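Local coordinates for RNA pseudouridylate synthase domain-containing protein 1 (Homo sapiens, PDB 5VBB) that probably binds RNA and converts selected uridines to pseudouridine as an RluA-type pseudouridine synthase, at residues His106-Ala117 and Ser144-Gly154; Arg126-Gly134 and Thr173-Ala182. All coordinates share one frame; numbering follows the deposited sequence.

Contact 1 (His106-Ala117 and Ser144-Gly154); sequences HIQESRVTISHA and SLTDLVVLEHG
Arg111 reaches diagonally across to Asp147 in a side-on, two-nitrogen salt bridge: NE bonds OD1 at 2.8 Å and NH2 bonds OD2 at 2.7 Å. OD1 uses its syn lone pair, while OD2 is met on its syn side but out of the carboxylate plane, the two flat groups being turned 34° apart. An extended side chain, with CG anti to the backbone N (chi1 -177°), carries the guanidinium past Val149, its partner in a non-hydrogen-bonded pair. Backbone bonds in both directions join Val112 with Leu148 and Ile114 with Thr146, making 111-114 and 146-154 an antiparallel ladder in the large sheet of the pseudouridine synthase fold, where 159-168 flanks the longer strand on its other edge. Val150 N to Ser110 O continues it one step before the start of strand 111-114. Arg111, Thr113, Asp147 and Val149 share one face; Val112, Ile114, Thr146 and Leu148 share the other. In the loop before strand 111-114, His106 stacks, offset, on His153, centroids 4.5 Å apart and planes at 17°. Each ring also donates at its edge: His153 NE2 to Ile107 O at 2.8 Å, His106 NE2 to Gly154 O at 3.1 Å, both donors standing above the carbonyl plane. Among apolar contacts, Ile107 CG2 packs on Val150 CG2 at 3.6 Å, Ile107 and Leu148 meet tip to tip through their CD1 methyls, and Leu145 CD1 presses tightly on Thr113 CG2 at 3.4 Å.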
loop_
_atom_site.group_PDB
_atom_site.type_symbol
_atom_site.label_atom_id
_atom_site.label_comp_id
_atom_site.label_asym_id
_atom_site.label_seq_id
_atom_site.Cartn_x
_atom_site.Cartn_y
_atom_site.Cartn_z
ATOM N N HIS A 106 -5.167 18.625 -4.504
ATOM C CA HIS A 106 -6.591 18.295 -4.505
ATOM C C HIS A 106 -6.947 17.691 -5.874
ATOM O O HIS A 106 -6.923 18.414 -6.863
ATOM C CB HIS A 106 -7.433 19.566 -4.271
ATOM C CG HIS A 106 -7.380 20.053 -2.852
ATOM N ND1 HIS A 106 -7.862 21.295 -2.504
ATOM C CD2 HIS A 106 -7.017 19.392 -1.725
ATOM C CE1 HIS A 106 -7.696 21.391 -1.193
ATOM N NE2 HIS A 106 -7.202 20.260 -0.678
ATOM N N ILE A 107 -7.266 16.384 -5.938
ATOM C CA ILE A 107 -7.622 15.713 -7.197
ATOM C C ILE A 107 -9.084 16.032 -7.448
ATOM O O ILE A 107 -9.911 15.680 -6.612
ATOM C CB ILE A 107 -7.342 14.203 -7.069
ATOM C CG1 ILE A 107 -5.829 13.990 -6.847
ATOM C CG2 ILE A 107 -7.828 13.434 -8.301
ATOM C CD1 ILE A 107 -5.336 12.553 -6.635
ATOM N N GLN A 108 -9.414 16.728 -8.559
ATOM C CA GLN A 108 -10.794 17.163 -8.801
ATOM C C GLN A 108 -11.689 16.054 -9.360
ATOM O O GLN A 108 -12.876 16.071 -9.074
ATOM C CB GLN A 108 -10.822 18.387 -9.724
ATOM C CG GLN A 108 -9.981 19.563 -9.209
ATOM C CD GLN A 108 -10.399 20.072 -7.839
ATOM O OE1 GLN A 108 -11.583 20.047 -7.466
ATOM N NE2 GLN A 108 -9.443 20.589 -7.070
ATOM N N GLU A 109 -11.140 15.066 -10.069
ATOM C CA GLU A 109 -11.927 13.911 -10.569
ATOM C C GLU A 109 -12.279 13.021 -9.370
ATOM O O GLU A 109 -11.416 12.814 -8.528
ATOM C CB GLU A 109 -11.103 13.069 -11.555
ATOM C CG GLU A 109 -10.643 13.793 -12.804
ATOM C CD GLU A 109 -9.284 14.467 -12.801
ATOM O OE1 GLU A 109 -8.520 14.283 -11.826
ATOM O OE2 GLU A 109 -8.995 15.212 -13.767
ATOM N N SER A 110 -13.490 12.456 -9.303
ATOM C CA SER A 110 -13.855 11.585 -8.179
ATOM C C SER A 110 -13.163 10.224 -8.266
ATOM O O SER A 110 -12.875 9.615 -7.242
ATOM C CB SER A 110 -15.368 11.407 -8.086
ATOM O OG SER A 110 -15.864 10.433 -8.986
ATOM N N ARG A 111 -12.915 9.741 -9.493
ATOM C CA ARG A 111 -12.269 8.446 -9.720
ATOM C C ARG A 111 -11.372 8.550 -10.927
ATOM O O ARG A 111 -11.736 9.203 -11.918
ATOM C CB ARG A 111 -13.320 7.344 -9.943
ATOM C CG ARG A 111 -12.746 5.932 -10.118
ATOM C CD ARG A 111 -13.866 4.939 -10.227
ATOM N NE ARG A 111 -13.439 3.561 -10.006
ATOM C CZ ARG A 111 -14.258 2.515 -10.047
ATOM N NH1 ARG A 111 -15.551 2.688 -10.280
ATOM N NH2 ARG A 111 -13.797 1.290 -9.830
ATOM N N VAL A 112 -10.186 7.959 -10.834
ATOM C CA VAL A 112 -9.198 7.989 -11.915
ATOM C C VAL A 112 -8.704 6.582 -12.170
ATOM O O VAL A 112 -8.290 5.896 -11.231
ATOM C CB VAL A 112 -8.005 8.918 -11.556
ATOM C CG1 VAL A 112 -6.934 8.918 -12.642
ATOM C CG2 VAL A 112 -8.475 10.332 -11.265
ATOM N N THR A 113 -8.673 6.186 -13.438
ATOM C CA THR A 113 -8.081 4.919 -13.875
ATOM C C THR A 113 -6.689 5.311 -14.325
ATOM O O THR A 113 -6.564 6.199 -15.157
ATOM C CB THR A 113 -8.876 4.325 -15.041
ATOM O OG1 THR A 113 -10.184 4.047 -14.586
ATOM C CG2 THR A 113 -8.279 3.053 -15.544
ATOM N N ILE A 114 -5.648 4.716 -13.762
ATOM C CA ILE A 114 -4.261 5.049 -14.130
ATOM C C ILE A 114 -3.733 3.820 -14.801
ATOM O O ILE A 114 -3.568 2.775 -14.155
ATOM C CB ILE A 114 -3.373 5.427 -12.941
ATOM C CG1 ILE A 114 -4.109 6.400 -11.980
ATOM C CG2 ILE A 114 -2.078 6.031 -13.497
ATOM C CD1 ILE A 114 -3.488 6.571 -10.680
ATOM N N SER A 115 -3.485 3.927 -16.089
ATOM C CA SER A 115 -3.121 2.777 -16.914
ATOM C C SER A 115 -1.735 2.876 -17.546
ATOM O O SER A 115 -1.356 1.937 -18.228
ATOM C CB SER A 115 -4.169 2.631 -18.014
ATOM O OG SER A 115 -4.178 3.771 -18.861
ATOM N N HIS A 116 -0.979 3.977 -17.343
ATOM C CA HIS A 116 0.352 4.125 -17.952
ATOM C C HIS A 116 1.211 2.956 -17.540
ATOM O O HIS A 116 1.250 2.618 -16.358
ATOM C CB HIS A 116 1.081 5.390 -17.483
ATOM C CG HIS A 116 0.448 6.694 -17.858
ATOM N ND1 HIS A 116 -0.369 6.817 -18.966
ATOM C CD2 HIS A 116 0.551 7.896 -17.248
ATOM C CE1 HIS A 116 -0.736 8.090 -18.995
ATOM N NE2 HIS A 116 -0.219 8.767 -17.962
ATOM N N ALA A 117 1.902 2.351 -18.506
ATOM C CA ALA A 117 2.765 1.202 -18.256
ATOM C C ALA A 117 3.988 1.646 -17.430
ATOM O O ALA A 117 4.431 2.779 -17.571
ATOM C CB ALA A 117 3.185 0.564 -19.571
ATOM N N SER A 144 0.040 -2.323 -16.437
ATOM C CA SER A 144 -0.191 -1.576 -15.219
ATOM C C SER A 144 -1.565 -1.016 -15.156
ATOM O O SER A 144 -2.038 -0.463 -16.148
ATOM C CB SER A 144 0.832 -0.446 -15.112
ATOM O OG SER A 144 2.167 -0.879 -15.323
ATOM N N LEU A 145 -2.201 -1.120 -14.001
ATOM C CA LEU A 145 -3.529 -0.548 -13.818
ATOM C C LEU A 145 -3.789 -0.291 -12.346
ATOM O O LEU A 145 -3.809 -1.237 -11.543
ATOM C CB LEU A 145 -4.604 -1.460 -14.368
ATOM C CG LEU A 145 -6.062 -0.907 -14.301
ATOM C CD1 LEU A 145 -6.194 0.406 -14.968
ATOM C CD2 LEU A 145 -6.960 -1.800 -14.982
ATOM N N THR A 146 -4.035 0.974 -12.010
ATOM C CA THR A 146 -4.375 1.429 -10.668
ATOM C C THR A 146 -5.663 2.213 -10.727
ATOM O O THR A 146 -5.772 3.200 -11.467
ATOM C CB THR A 146 -3.301 2.334 -10.018
ATOM O OG1 THR A 146 -2.073 1.654 -9.929
ATOM C CG2 THR A 146 -3.688 2.756 -8.603
ATOM N N ASP A 147 -6.631 1.767 -9.966
ATOM C CA ASP A 147 -7.896 2.457 -9.803
ATOM C C ASP A 147 -7.802 3.361 -8.571
ATOM O O ASP A 147 -7.531 2.887 -7.474
ATOM C CB ASP A 147 -8.996 1.430 -9.656
ATOM C CG ASP A 147 -10.389 1.964 -9.490
ATOM O OD1 ASP A 147 -10.685 3.030 -10.053
ATOM O OD2 ASP A 147 -11.217 1.260 -8.880
ATOM N N LEU A 148 -8.018 4.643 -8.750
ATOM C CA LEU A 148 -7.891 5.641 -7.671
ATOM C C LEU A 148 -9.266 6.254 -7.426
ATOM O O LEU A 148 -9.840 6.829 -8.349
ATOM C CB LEU A 148 -6.900 6.733 -8.114
ATOM C CG LEU A 148 -6.559 7.882 -7.153
ATOM C CD1 LEU A 148 -5.217 8.471 -7.481
ATOM C CD2 LEU A 148 -7.597 9.049 -7.203
ATOM N N VAL A 149 -9.724 6.243 -6.181
ATOM C CA VAL A 149 -10.985 6.857 -5.752
ATOM C C VAL A 149 -10.639 7.953 -4.702
ATOM O O VAL A 149 -10.030 7.666 -3.654
ATOM C CB VAL A 149 -11.952 5.781 -5.171
ATOM C CG1 VAL A 149 -13.252 6.409 -4.681
ATOM C CG2 VAL A 149 -12.260 4.703 -6.211
ATOM N N VAL A 150 -11.089 9.172 -4.946
ATOM C CA VAL A 150 -10.823 10.277 -4.034
ATOM C C VAL A 150 -11.813 10.208 -2.868
ATOM O O VAL A 150 -13.011 10.210 -3.101
ATOM C CB VAL A 150 -10.866 11.642 -4.744
ATOM C CG1 VAL A 150 -10.559 12.761 -3.778
ATOM C CG2 VAL A 150 -9.886 11.696 -5.910
ATOM N N LEU A 151 -11.306 10.144 -1.620
ATOM C CA LEU A 151 -12.145 10.052 -0.434
ATOM C C LEU A 151 -12.417 11.425 0.140
ATOM O O LEU A 151 -13.558 11.752 0.474
ATOM C CB LEU A 151 -11.478 9.180 0.617
ATOM C CG LEU A 151 -11.182 7.769 0.206
ATOM C CD1 LEU A 151 -10.299 7.107 1.251
ATOM C CD2 LEU A 151 -12.476 6.998 -0.123
ATOM N N GLU A 152 -11.360 12.234 0.294
ATOM C CA GLU A 152 -11.487 13.548 0.905
ATOM C C GLU A 152 -10.432 14.500 0.396
ATOM O O GLU A 152 -9.371 14.069 -0.028
ATOM C CB GLU A 152 -11.282 13.437 2.463
ATOM C CG GLU A 152 -12.466 12.939 3.303
ATOM C CD GLU A 152 -12.216 12.766 4.797
ATOM O OE1 GLU A 152 -11.184 12.154 5.137
ATOM O OE2 GLU A 152 -13.034 13.235 5.626
ATOM N N HIS A 153 -10.718 15.809 0.504
ATOM C CA HIS A 153 -9.746 16.878 0.289
ATOM C C HIS A 153 -9.508 17.464 1.667
ATOM O O HIS A 153 -10.430 17.537 2.488
ATOM C CB HIS A 153 -10.261 17.982 -0.639
ATOM C CG HIS A 153 -10.331 17.601 -2.081
ATOM N ND1 HIS A 153 -11.074 18.339 -2.971
ATOM C CD2 HIS A 153 -9.712 16.600 -2.755
ATOM C CE1 HIS A 153 -10.957 17.724 -4.137
ATOM N NE2 HIS A 153 -10.120 16.695 -4.060
ATOM N N GLY A 154 -8.280 17.903 1.903
ATOM C CA GLY A 154 -7.915 18.526 3.163
ATOM C C GLY A 154 -6.554 19.163 3.093
ATOM O O GLY A 154 -5.973 19.259 2.008
#

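Contact 2 (Arg126-Gly134 and Thr173-Ala182); sequences RAHTMCIEG and THQLRVHCSA. With SO4 (sulfate ion), chain D; SO4 (sulfate ion), chain B.
Oxygen O4 of one sulfate ion is held twice by Thr173, through a 2.6 Å hydrogen bond from OG1 and a weak one from N, and Met130 lies against the same threonine. Thr173 N also bonds O3 of that ion at 3.1 Å. In Met130 the bend at chi2 (-59°) brings SD to 3.7 Å from Thr173 CB, and the bend at chi3 (-71°) directs the methyl CE toward sulfate O3. Thr129 OG1 stands at the edge of the His174 ring, and the hydroxyl of Tyr193 ties the two segments together by bonding both Met130 N and His174 ND1. His174 is the N-cap of helix 175-182, and strand 130-132, at the edge of a small three-stranded antiparallel sheet, runs along one side of this helix. The packing between them is apolar: Val178 offers CG2 to Met130 CB at 3.7 Å and CG1 to Ile132 CD1, its side chain sliding past that of Ile132 in the opposite direction. One turn on, Ala182 CB fits tightly against Ile132 CG1 at 3.4 Å, while Ile132 CD1 also reaches the edge of the His179 ring in its plane. Cys131, pointing away from the helix, forms a disulfide with Cys138. Farther round the helix, Arg177 NH1 bonds O1 of a second sulfate ion at 2.7 Å and makes a salt bridge to Asp67, the active-site residue by similarity.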
loop_
_atom_site.group_PDB
_atom_site.type_symbol
_atom_site.label_atom_id
_atom_site.label_comp_id
_atom_site.label_asym_id
_atom_site.label_seq_id
_atom_site.Cartn_x
_atom_site.Cartn_y
_atom_site.Cartn_z
ATOM N N ARG A 126 19.082 3.784 -9.434
ATOM C CA ARG A 126 19.481 3.786 -8.045
ATOM C C ARG A 126 18.576 4.708 -7.181
ATOM O O ARG A 126 18.146 4.307 -6.100
ATOM C CB ARG A 126 20.948 4.219 -7.953
ATOM C CG ARG A 126 21.342 4.504 -6.563
ATOM C CD ARG A 126 22.767 4.272 -6.276
ATOM N NE ARG A 126 22.861 4.298 -4.821
ATOM C CZ ARG A 126 23.022 5.384 -4.072
ATOM N NH1 ARG A 126 23.213 6.571 -4.638
ATOM N NH2 ARG A 126 23.019 5.289 -2.752
ATOM N N ALA A 127 18.310 5.927 -7.653
ATOM C CA ALA A 127 17.495 6.887 -6.899
ATOM C C ALA A 127 16.007 6.667 -7.073
ATOM O O ALA A 127 15.267 6.885 -6.125
ATOM C CB ALA A 127 17.844 8.301 -7.314
ATOM N N HIS A 128 15.557 6.318 -8.288
ATOM C CA HIS A 128 14.140 6.090 -8.596
ATOM C C HIS A 128 14.089 4.837 -9.473
ATOM O O HIS A 128 14.296 4.918 -10.668
ATOM C CB HIS A 128 13.501 7.319 -9.292
ATOM C CG HIS A 128 14.127 8.632 -8.934
ATOM N ND1 HIS A 128 14.025 9.159 -7.654
ATOM C CD2 HIS A 128 14.855 9.480 -9.697
ATOM C CE1 HIS A 128 14.708 10.292 -7.672
ATOM N NE2 HIS A 128 15.211 10.536 -8.888
ATOM N N THR A 129 13.867 3.681 -8.845
ATOM C CA THR A 129 13.890 2.362 -9.465
ATOM C C THR A 129 12.998 2.254 -10.704
ATOM O O THR A 129 13.464 1.828 -11.763
ATOM C CB THR A 129 13.463 1.283 -8.425
ATOM O OG1 THR A 129 14.195 1.475 -7.203
ATOM C CG2 THR A 129 13.712 -0.140 -8.920
ATOM N N MET A 130 11.757 2.709 -10.587
ATOM C CA MET A 130 10.740 2.544 -11.609
ATOM C C MET A 130 10.372 3.848 -12.314
ATOM O O MET A 130 10.597 4.933 -11.785
ATOM C CB MET A 130 9.493 1.939 -10.935
ATOM C CG MET A 130 9.781 0.688 -10.084
ATOM S SD MET A 130 10.529 -0.736 -10.913
ATOM C CE MET A 130 9.156 -1.288 -11.918
ATOM N N CYS A 131 9.785 3.745 -13.508
ATOM C CA CYS A 131 9.370 4.906 -14.298
ATOM C C CYS A 131 8.165 4.601 -15.159
ATOM O O CYS A 131 7.881 3.456 -15.447
ATOM C CB CYS A 131 10.523 5.375 -15.180
ATOM S SG CYS A 131 11.182 4.081 -16.255
ATOM N N ILE A 132 7.540 5.659 -15.660
ATOM C CA ILE A 132 6.399 5.582 -16.573
ATOM C C ILE A 132 6.925 5.422 -17.978
ATOM O O ILE A 132 7.914 6.077 -18.325
ATOM C CB ILE A 132 5.563 6.898 -16.461
ATOM C CG1 ILE A 132 4.983 7.036 -15.057
ATOM C CG2 ILE A 132 4.470 6.962 -17.489
ATOM C CD1 ILE A 132 3.793 6.058 -14.748
ATOM N N GLU A 133 6.208 4.649 -18.824
ATOM C CA GLU A 133 6.549 4.447 -20.248
ATOM C C GLU A 133 6.647 5.802 -20.919
ATOM O O GLU A 133 5.905 6.709 -20.550
ATOM C CB GLU A 133 5.452 3.621 -20.955
ATOM C CG GLU A 133 4.215 4.466 -21.263
ATOM C CD GLU A 133 2.986 3.766 -21.775
ATOM O OE1 GLU A 133 2.919 3.518 -22.997
ATOM O OE2 GLU A 133 2.021 3.640 -20.990
ATOM N N GLY A 134 7.583 5.975 -21.839
ATOM C CA GLY A 134 7.754 7.271 -22.490
ATOM C C GLY A 134 8.760 8.196 -21.810
ATOM O O GLY A 134 9.351 9.044 -22.488
ATOM N N THR A 173 6.479 -3.135 -9.398
ATOM C CA THR A 173 7.244 -2.626 -8.249
ATOM C C THR A 173 6.948 -1.137 -8.067
ATOM O O THR A 173 6.820 -0.430 -9.050
ATOM C CB THR A 173 8.737 -2.912 -8.455
ATOM O OG1 THR A 173 8.945 -4.317 -8.362
ATOM C CG2 THR A 173 9.632 -2.163 -7.440
ATOM N N HIS A 174 6.712 -0.686 -6.834
ATOM C CA HIS A 174 6.378 0.719 -6.516
ATOM C C HIS A 174 5.209 1.274 -7.368
ATOM O O HIS A 174 5.137 2.479 -7.608
ATOM C CB HIS A 174 7.598 1.613 -6.689
ATOM C CG HIS A 174 8.813 1.181 -5.927
ATOM N ND1 HIS A 174 10.069 1.582 -6.318
ATOM C CD2 HIS A 174 8.928 0.396 -4.833
ATOM C CE1 HIS A 174 10.910 1.071 -5.428
ATOM N NE2 HIS A 174 10.272 0.331 -4.534
ATOM N N GLN A 175 4.312 0.405 -7.834
ATOM C CA GLN A 175 3.215 0.816 -8.726
ATOM C C GLN A 175 2.430 2.014 -8.281
ATOM O O GLN A 175 2.238 2.950 -9.048
ATOM C CB GLN A 175 2.216 -0.311 -8.884
ATOM C CG GLN A 175 1.067 0.063 -9.797
ATOM C CD GLN A 175 0.338 -1.104 -10.387
ATOM O OE1 GLN A 175 0.929 -2.120 -10.784
ATOM N NE2 GLN A 175 -0.969 -0.997 -10.465
ATOM N N LEU A 176 1.935 1.970 -7.056
ATOM C CA LEU A 176 1.047 3.022 -6.558
ATOM C C LEU A 176 1.802 4.329 -6.446
ATOM O O LEU A 176 1.287 5.381 -6.812
ATOM C CB LEU A 176 0.493 2.607 -5.177
ATOM C CG LEU A 176 -0.233 1.276 -5.177
ATOM C CD1 LEU A 176 -0.606 0.872 -3.800
ATOM C CD2 LEU A 176 -1.442 1.312 -6.083
ATOM N N ARG A 177 3.051 4.255 -5.994
ATOM C CA ARG A 177 3.850 5.457 -5.838
ATOM C C ARG A 177 4.219 6.050 -7.174
ATOM O O ARG A 177 4.229 7.271 -7.326
ATOM C CB ARG A 177 5.118 5.144 -5.054
ATOM C CG ARG A 177 4.836 4.733 -3.617
ATOM C CD ARG A 177 5.957 3.881 -3.081
ATOM N NE ARG A 177 7.119 4.727 -2.795
ATOM C CZ ARG A 177 8.253 4.313 -2.245
ATOM N NH1 ARG A 177 8.424 3.035 -1.932
ATOM N NH2 ARG A 177 9.232 5.170 -2.017
ATOM N N VAL A 178 4.524 5.191 -8.153
ATOM C CA VAL A 178 4.896 5.692 -9.479
ATOM C C VAL A 178 3.682 6.300 -10.185
ATOM O O VAL A 178 3.795 7.369 -10.810
ATOM C CB VAL A 178 5.548 4.572 -10.301
ATOM C CG1 VAL A 178 5.739 4.986 -11.774
ATOM C CG2 VAL A 178 6.863 4.163 -9.668
ATOM N N HIS A 179 2.547 5.593 -10.139
ATOM C CA HIS A 179 1.325 6.046 -10.790
ATOM C C HIS A 179 0.818 7.384 -10.217
ATOM O O HIS A 179 0.401 8.247 -10.988
ATOM C CB HIS A 179 0.235 4.987 -10.703
ATOM C CG HIS A 179 0.175 4.021 -11.864
ATOM N ND1 HIS A 179 -0.650 2.928 -11.823
ATOM C CD2 HIS A 179 0.831 4.025 -13.053
ATOM C CE1 HIS A 179 -0.468 2.290 -12.976
ATOM N NE2 HIS A 179 0.369 2.963 -13.768
ATOM N N CYS A 180 0.797 7.534 -8.889
ATOM C CA CYS A 180 0.298 8.783 -8.268
ATOM C C CYS A 180 1.228 9.974 -8.584
ATOM O O CYS A 180 0.759 11.047 -8.970
ATOM C CB CYS A 180 0.125 8.566 -6.766
ATOM S SG CYS A 180 -1.231 7.427 -6.378
ATOM N N SER A 181 2.544 9.728 -8.558
ATOM C CA SER A 181 3.550 10.723 -8.923
ATOM C C SER A 181 3.416 11.110 -10.396
ATOM O O SER A 181 3.506 12.297 -10.726
ATOM C CB SER A 181 4.948 10.190 -8.624
ATOM O OG SER A 181 5.941 11.108 -9.048
ATOM N N ALA A 182 3.148 10.129 -11.272
ATOM C CA ALA A 182 2.948 10.359 -12.701
ATOM C C ALA A 182 1.708 11.235 -12.984
ATOM O O ALA A 182 1.693 11.941 -13.987
ATOM C CB ALA A 182 2.811 9.040 -13.430
HETATM S S SO4 D . 8.144 -5.305 -12.086
HETATM O O1 SO4 D . 9.325 -5.245 -12.942
HETATM O O2 SO4 D . 7.362 -6.523 -12.386
HETATM O O3 SO4 D . 7.337 -4.085 -12.241
HETATM O O4 SO4 D . 8.586 -5.360 -10.724
HETATM S S SO4 B . 11.182 2.134 0.213
HETATM O O1 SO4 B . 10.993 2.679 -1.140
HETATM O O2 SO4 B . 12.144 1.029 0.117
HETATM O O3 SO4 B . 11.659 3.149 1.128
HETATM O O4 SO4 B . 9.905 1.666 0.740
#

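In the fold
Both contacts are partly buried: in contact 1 Ile114, Thr146 and Leu148 are buried while Arg111 and Thr113 are exposed; in contact 2 Met130 and Val178 are buried and Ala182 is exposed. Contact 1 is strand on strand within the large sheet, held by a backbone ladder, a salt bridge and stacked histidines; contact 2 sets a strand of the small sheet beside a helix and relies on aliphatic and thioether packing. Contact 2 lies nearer the presumed active site, His174 being close to Asp67, with one sulfate ion at Thr173 and another at Arg177, both probably from the crystallisation liquor. His179 joins the two, bonding Thr146 OG1 through ND1 and His116 O through NE2.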